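Local coordinates for protein Vv2_1132 (Vibrio vulnificus CMCP6, PDB 5Y9S) that probably regulates transcription as a tetrameric LysR-type protein, with a helix-turn-helix part for binding DNA and a substrate-binding-type domain for sensing an effector, at residues F155-S160 and W250-V255; T221-L226 and K273-P278. One frame throughout, in Å; residues are numbered along the deposited sequence.

Overall arrangement
Both interactions belong to the substrate-binding-type domain, and their centres lie about 17 Å apart on the same side of the chain's centre. Interaction 1 is buried and joins the ends of strands 153-157 and 248-252, whereas interaction 2 lies at the surface, where Trp275 meets the turn between helix 210-220 and strand 225-232. Along the chain their segments alternate. Trp250 connects them directly: its NE1 is 3.2 Å from Trp275 O, a probable hydrogen bond, and its CZ3 is 4.0 Å from Leu226 CD1. Strands 153-157 and 277-286 are also neighbours in one sheet. Interaction 1 is probably the nearer to the interlobe cleft where LysR relatives bind effectors.

Interaction 1: F155-S160 and W250-V255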
loop_
_atom_site.group_PDB
_atom_site.type_symbol
_atom_site.label_atom_id
_atom_site.label_comp_id
_atom_site.label_asym_id
_atom_site.label_seq_id
_atom_site.Cartn_x
_atom_site.Cartn_y
_atom_site.Cartn_z
ATOM N N PHE D 155 -10.851 -26.767 20.331
ATOM C CA PHE D 155 -12.116 -27.491 20.413
ATOM C C PHE D 155 -12.821 -27.377 19.074
ATOM O O PHE D 155 -12.866 -26.289 18.491
ATOM C CB PHE D 155 -12.990 -26.927 21.525
ATOM C CG PHE D 155 -12.479 -27.225 22.884
ATOM C CD1 PHE D 155 -11.501 -26.429 23.456
ATOM C CD2 PHE D 155 -12.961 -28.309 23.594
ATOM C CE1 PHE D 155 -11.011 -26.707 24.715
ATOM C CE2 PHE D 155 -12.477 -28.599 24.854
ATOM C CZ PHE D 155 -11.500 -27.803 25.418
ATOM N N THR D 156 -13.354 -28.493 18.577
ATOM C CA THR D 156 -13.963 -28.478 17.250
ATOM C C THR D 156 -14.903 -29.664 17.092
ATOM O O THR D 156 -14.820 -30.653 17.823
ATOM C CB THR D 156 -12.894 -28.505 16.149
ATOM O OG1 THR D 156 -13.491 -28.215 14.877
ATOM C CG2 THR D 156 -12.222 -29.872 16.108
ATOM N N TYR D 157 -15.816 -29.535 16.134
ATOM C CA TYR D 157 -16.635 -30.653 15.675
ATOM C C TYR D 157 -15.815 -31.533 14.734
ATOM O O TYR D 157 -14.941 -31.047 14.007
ATOM C CB TYR D 157 -17.890 -30.148 14.951
ATOM C CG TYR D 157 -18.871 -29.319 15.778
ATOM C CD1 TYR D 157 -19.604 -29.899 16.805
ATOM C CD2 TYR D 157 -19.068 -27.963 15.516
ATOM C CE1 TYR D 157 -20.496 -29.165 17.562
ATOM C CE2 TYR D 157 -19.964 -27.208 16.269
ATOM C CZ TYR D 157 -20.674 -27.825 17.297
ATOM O OH TYR D 157 -21.567 -27.119 18.064
ATOM N N ASN D 158 -16.105 -32.838 14.749
ATOM C CA ASN D 158 -15.269 -33.810 14.041
ATOM C C ASN D 158 -15.185 -33.481 12.555
ATOM O O ASN D 158 -16.100 -32.903 11.973
ATOM C CB ASN D 158 -15.814 -35.224 14.220
ATOM C CG ASN D 158 -17.198 -35.382 13.628
ATOM O OD1 ASN D 158 -17.376 -35.302 12.412
ATOM N ND2 ASN D 158 -18.194 -35.590 14.488
ATOM N N ILE D 159 -14.079 -33.865 11.931
ATOM C CA ILE D 159 -13.765 -33.441 10.571
ATOM C C ILE D 159 -13.851 -34.650 9.647
ATOM O O ILE D 159 -13.109 -35.627 9.809
ATOM C CB ILE D 159 -12.381 -32.773 10.485
ATOM C CG1 ILE D 159 -12.122 -31.898 11.717
ATOM C CG2 ILE D 159 -12.268 -31.948 9.212
ATOM C CD1 ILE D 159 -11.367 -32.617 12.822
ATOM N N SER D 160 -14.769 -34.585 8.689
ATOM C CA SER D 160 -14.809 -35.526 7.577
ATOM C C SER D 160 -13.929 -34.970 6.461
ATOM O O SER D 160 -14.206 -33.885 5.932
ATOM C CB SER D 160 -16.246 -35.728 7.097
ATOM O OG SER D 160 -16.420 -36.995 6.489
ATOM N N TRP D 250 -32.600 -27.206 13.471
ATOM C CA TRP D 250 -31.789 -28.339 13.914
ATOM C C TRP D 250 -30.584 -27.775 14.663
ATOM O O TRP D 250 -29.797 -27.008 14.095
ATOM C CB TRP D 250 -31.343 -29.218 12.735
ATOM C CG TRP D 250 -32.320 -30.363 12.404
ATOM C CD1 TRP D 250 -32.175 -31.694 12.709
ATOM C CD2 TRP D 250 -33.580 -30.248 11.729
ATOM N NE1 TRP D 250 -33.274 -32.401 12.271
ATOM C CE2 TRP D 250 -34.141 -31.537 11.656
ATOM C CE3 TRP D 250 -34.286 -29.176 11.179
ATOM C CZ2 TRP D 250 -35.379 -31.782 11.057
ATOM C CZ3 TRP D 250 -35.520 -29.422 10.574
ATOM C CH2 TRP D 250 -36.050 -30.704 10.526
ATOM N N VAL D 251 -30.463 -28.130 15.940
ATOM C CA VAL D 251 -29.430 -27.564 16.810
ATOM C C VAL D 251 -28.869 -28.655 17.701
ATOM O O VAL D 251 -29.553 -29.622 18.070
ATOM C CB VAL D 251 -29.977 -26.421 17.695
ATOM C CG1 VAL D 251 -30.428 -25.243 16.852
ATOM C CG2 VAL D 251 -31.106 -26.931 18.612
ATOM N N PRO D 252 -27.602 -28.516 18.064
ATOM C CA PRO D 252 -26.981 -29.483 18.974
ATOM C C PRO D 252 -27.663 -29.460 20.331
ATOM O O PRO D 252 -28.074 -28.406 20.814
ATOM C CB PRO D 252 -25.529 -28.995 19.067
ATOM C CG PRO D 252 -25.311 -28.248 17.804
ATOM C CD PRO D 252 -26.620 -27.603 17.463
ATOM N N MET D 253 -27.786 -30.643 20.941
ATOM C CA MET D 253 -28.410 -30.713 22.260
ATOM C C MET D 253 -27.751 -29.767 23.246
ATOM O O MET D 253 -28.439 -29.136 24.044
ATOM C CB MET D 253 -28.369 -32.144 22.831
ATOM C CG MET D 253 -29.447 -33.082 22.331
ATOM S SD MET D 253 -31.050 -32.621 22.989
ATOM C CE MET D 253 -30.855 -32.791 24.744
ATOM N N HIS D 254 -26.421 -29.640 23.213
ATOM C CA HIS D 254 -25.769 -28.916 24.302
ATOM C C HIS D 254 -26.090 -27.423 24.299
ATOM O O HIS D 254 -25.846 -26.740 25.304
ATOM C CB HIS D 254 -24.248 -29.128 24.261
ATOM C CG HIS D 254 -23.538 -28.271 23.264
ATOM N ND1 HIS D 254 -23.265 -28.688 21.980
ATOM C CD2 HIS D 254 -23.046 -27.015 23.367
ATOM C CE1 HIS D 254 -22.626 -27.725 21.333
ATOM N NE2 HIS D 254 -22.488 -26.696 22.151
ATOM N N VAL D 255 -26.653 -26.908 23.203
ATOM C CA VAL D 255 -27.004 -25.494 23.128
ATOM C C VAL D 255 -28.375 -25.200 23.724
ATOM O O VAL D 255 -28.661 -24.038 24.041
ATOM C CB VAL D 255 -26.895 -25.038 21.657
ATOM C CG1 VAL D 255 -27.378 -23.629 21.468
ATOM C CG2 VAL D 255 -25.447 -25.142 21.197
#
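Tyr157 and Pro252 are the closest backbone pair here, yet their CA atoms stand 10.9 Å apart, and no hydrogen bond runs between the segments. The approach is one of strand ends bridged by side chains. Strand 153-157 stops at Tyr157, and strand 248-252 stops at Pro252, where the chain bends into a turn marked by the bond from Val255 N to Pro252 O (3.2 Å).

The phenol of Tyr157 spans the gap. With CG anti to the carbonyl carbon (chi1 -63°), the ring extends toward 250-255 and its OH leads. Pro252 crosses it at about a right angle, with CG 3.9 Å from that hydroxyl. His254 comes from the opposite direction and meets it edge-on: the OH lies near the imidazole plane, 3.5 Å from CE1. This is a contact of the ring's carbon edge with the hydroxyl oxygen and no hydrogen bond, both ring nitrogens being engaged by other residues.

In the two-lobed fold of LysR effector-binding domains, related to periplasmic binding proteins, the two strands sit in different lobes: 153-157 pairs with 100-105, and 248-252 with 199-205. The contact therefore spans the lobes, consistent with a place beside the effector cleft of relatives.

Imidazole rotation is fixed from two sides, ND1 being hydrogen-bonded to Glu180 OE1 and NE2 to Asn112 OD1; two oxygen partners could stabilise the doubly protonated ring. Val255 CG2 covers one face, 3.5 Å above the plane and displaced toward the rim. The ring of Phe210, the first residue of helix 210-220, lies nearly parallel to that of Tyr157, planes at about 10°.

Interaction 2: T221-L226 and K273-P278; sequences TLPLTL and KEWQIP
The loop of a beta-alpha-beta crossover, linking helix 210-220 to strand 225-232, which runs parallel to strand 199-205, packs its Leu222, Pro223 and Leu224 on the indole of Trp275. The indole itself comes from a short 3-10 turn, 273-275, just ahead of strand 277-286; Gln276 N bonds back to Lys273 O at 3.1 Å. Leu222 and Trp275 have the nearest CA atoms, 8.2 Å apart, and the contacts between the segments are all made by side-chain atoms.

Leu222 supplies the CH-pi interaction. Its CD2 sits 3.5 Å from the centroid of the five-membered ring of Trp275, only 15° off the normal, and thus over the face; the same methyl is 3.4 Å from NE1. Two torsions together bring it there: CG is turned anti to the carbonyl carbon (chi1 -69°), and chi2 of -174° selects the methyl that faces the ring. Farther out, the benzo part of the indole meets two more groups obliquely, from the same side of the plane: Pro223 CD is 3.7 Å from CZ2 of Trp275, and Leu224 CD2 is 3.4 Å from CZ3.

This lobe of the LysR effector-binding domain is thereby joined at its surface, the crossover loop on one side and the approach to the long strand 277-286 on the other. A weak bond from Leu224 N to Leu222 O, 2.8 Å, closes a tight turn around Pro223, with both leucines facing the indole. Phe269 meets Trp275 edge-to-face. Glu274 OE2 comes within 3.1 Å of Trp275 NE1, but the poor angle rules out a hydrogen bond.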
loop_
_atom_site.group_PDB
_atom_site.type_symbol
_atom_site.label_atom_id
_atom_site.label_comp_id
_atom_site.label_asym_id
_atom_site.label_seq_id
_atom_site.Cartn_x
_atom_site.Cartn_y
_atom_site.Cartn_z
ATOM N N THR D 221 -32.954 -36.305 2.919
ATOM C CA THR D 221 -33.503 -37.654 3.036
ATOM C C THR D 221 -34.838 -37.656 3.775
ATOM O O THR D 221 -35.190 -38.649 4.423
ATOM C CB THR D 221 -32.509 -38.559 3.783
ATOM O OG1 THR D 221 -31.173 -38.221 3.399
ATOM C CG2 THR D 221 -32.747 -40.046 3.492
ATOM N N LEU D 222 -35.594 -36.564 3.706
ATOM C CA LEU D 222 -36.686 -36.451 4.659
ATOM C C LEU D 222 -37.987 -36.031 3.990
ATOM O O LEU D 222 -37.984 -35.186 3.086
ATOM C CB LEU D 222 -36.334 -35.450 5.767
ATOM C CG LEU D 222 -35.234 -35.889 6.737
ATOM C CD1 LEU D 222 -35.099 -34.881 7.860
ATOM C CD2 LEU D 222 -35.490 -37.279 7.289
ATOM N N PRO D 223 -39.115 -36.593 4.433
ATOM C CA PRO D 223 -40.418 -36.238 3.846
ATOM C C PRO D 223 -40.956 -34.897 4.329
ATOM O O PRO D 223 -42.166 -34.739 4.525
ATOM C CB PRO D 223 -41.335 -37.390 4.294
ATOM C CG PRO D 223 -40.434 -38.424 4.959
ATOM C CD PRO D 223 -39.216 -37.686 5.414
ATOM N N LEU D 224 -40.076 -33.930 4.536
ATOM C CA LEU D 224 -40.475 -32.594 4.946
ATOM C C LEU D 224 -40.409 -31.645 3.761
ATOM O O LEU D 224 -39.716 -31.892 2.772
ATOM C CB LEU D 224 -39.581 -32.064 6.075
ATOM C CG LEU D 224 -39.741 -32.689 7.462
ATOM C CD1 LEU D 224 -41.215 -32.953 7.775
ATOM C CD2 LEU D 224 -38.925 -33.964 7.573
ATOM N N THR D 225 -41.141 -30.544 3.876
ATOM C CA THR D 225 -41.031 -29.431 2.940
ATOM C C THR D 225 -40.586 -28.226 3.765
ATOM O O THR D 225 -41.406 -27.484 4.309
ATOM C CB THR D 225 -42.347 -29.184 2.201
ATOM O OG1 THR D 225 -42.847 -30.433 1.707
ATOM C CG2 THR D 225 -42.140 -28.227 1.024
ATOM N N LEU D 226 -39.276 -28.043 3.858
ATOM C CA LEU D 226 -38.685 -26.998 4.682
ATOM C C LEU D 226 -38.412 -25.766 3.828
ATOM O O LEU D 226 -37.592 -25.815 2.905
ATOM C CB LEU D 226 -37.398 -27.491 5.340
ATOM C CG LEU D 226 -37.511 -28.824 6.077
ATOM C CD1 LEU D 226 -36.164 -29.242 6.631
ATOM C CD2 LEU D 226 -38.550 -28.731 7.188
ATOM N N LYS D 273 -36.225 -40.943 15.833
ATOM C CA LYS D 273 -34.896 -40.727 16.402
ATOM C C LYS D 273 -33.819 -40.643 15.329
ATOM O O LYS D 273 -32.779 -40.010 15.548
ATOM C CB LYS D 273 -34.554 -41.843 17.387
ATOM C CG LYS D 273 -35.769 -42.467 18.054
ATOM C CD LYS D 273 -36.467 -41.486 18.986
ATOM C CE LYS D 273 -35.589 -41.083 20.162
ATOM N NZ LYS D 273 -36.411 -40.564 21.295
ATOM N N GLU D 274 -34.039 -41.271 14.173
ATOM C CA GLU D 274 -33.062 -41.237 13.094
ATOM C C GLU D 274 -33.101 -39.939 12.297
ATOM O O GLU D 274 -32.391 -39.828 11.293
ATOM C CB GLU D 274 -33.263 -42.438 12.163
ATOM C CG GLU D 274 -34.429 -42.292 11.218
ATOM C CD GLU D 274 -35.756 -42.393 11.926
ATOM O OE1 GLU D 274 -35.877 -43.230 12.846
ATOM O OE2 GLU D 274 -36.676 -41.630 11.572
ATOM N N TRP D 275 -33.917 -38.970 12.706
ATOM C CA TRP D 275 -33.854 -37.597 12.219
ATOM C C TRP D 275 -32.973 -36.725 13.096
ATOM O O TRP D 275 -32.826 -35.526 12.826
ATOM C CB TRP D 275 -35.261 -36.997 12.154
ATOM C CG TRP D 275 -36.158 -37.672 11.176
ATOM C CD1 TRP D 275 -35.936 -38.858 10.536
ATOM C CD2 TRP D 275 -37.421 -37.193 10.705
ATOM N NE1 TRP D 275 -36.986 -39.149 9.703
ATOM C CE2 TRP D 275 -37.912 -38.144 9.789
ATOM C CE3 TRP D 275 -38.185 -36.056 10.971
ATOM C CZ2 TRP D 275 -39.133 -37.993 9.137
ATOM C CZ3 TRP D 275 -39.399 -35.909 10.326
ATOM C CH2 TRP D 275 -39.860 -36.871 9.418
ATOM N N GLN D 276 -32.421 -37.298 14.157
ATOM C CA GLN D 276 -31.465 -36.629 15.024
ATOM C C GLN D 276 -30.066 -37.073 14.615
ATOM O O GLN D 276 -29.770 -38.274 14.593
ATOM C CB GLN D 276 -31.769 -36.957 16.489
ATOM C CG GLN D 276 -33.281 -37.015 16.753
ATOM C CD GLN D 276 -33.655 -37.139 18.220
ATOM O OE1 GLN D 276 -34.731 -36.703 18.638
ATOM N NE2 GLN D 276 -32.774 -37.740 19.007
ATOM N N ILE D 277 -29.216 -36.108 14.285
ATOM C CA ILE D 277 -27.944 -36.375 13.621
ATOM C C ILE D 277 -26.855 -36.461 14.681
ATOM O O ILE D 277 -26.655 -35.486 15.422
ATOM C CB ILE D 277 -27.603 -35.296 12.590
ATOM C CG1 ILE D 277 -28.736 -35.155 11.576
ATOM C CG2 ILE D 277 -26.315 -35.669 11.904
ATOM C CD1 ILE D 277 -28.751 -33.837 10.884
ATOM N N PRO D 278 -26.108 -37.571 14.759
ATOM C CA PRO D 278 -25.044 -37.692 15.764
ATOM C C PRO D 278 -23.854 -36.810 15.429
ATOM O O PRO D 278 -23.528 -36.593 14.261
ATOM C CB PRO D 278 -24.652 -39.169 15.684
ATOM C CG PRO D 278 -24.870 -39.524 14.256
ATOM C CD PRO D 278 -26.126 -38.736 13.851
#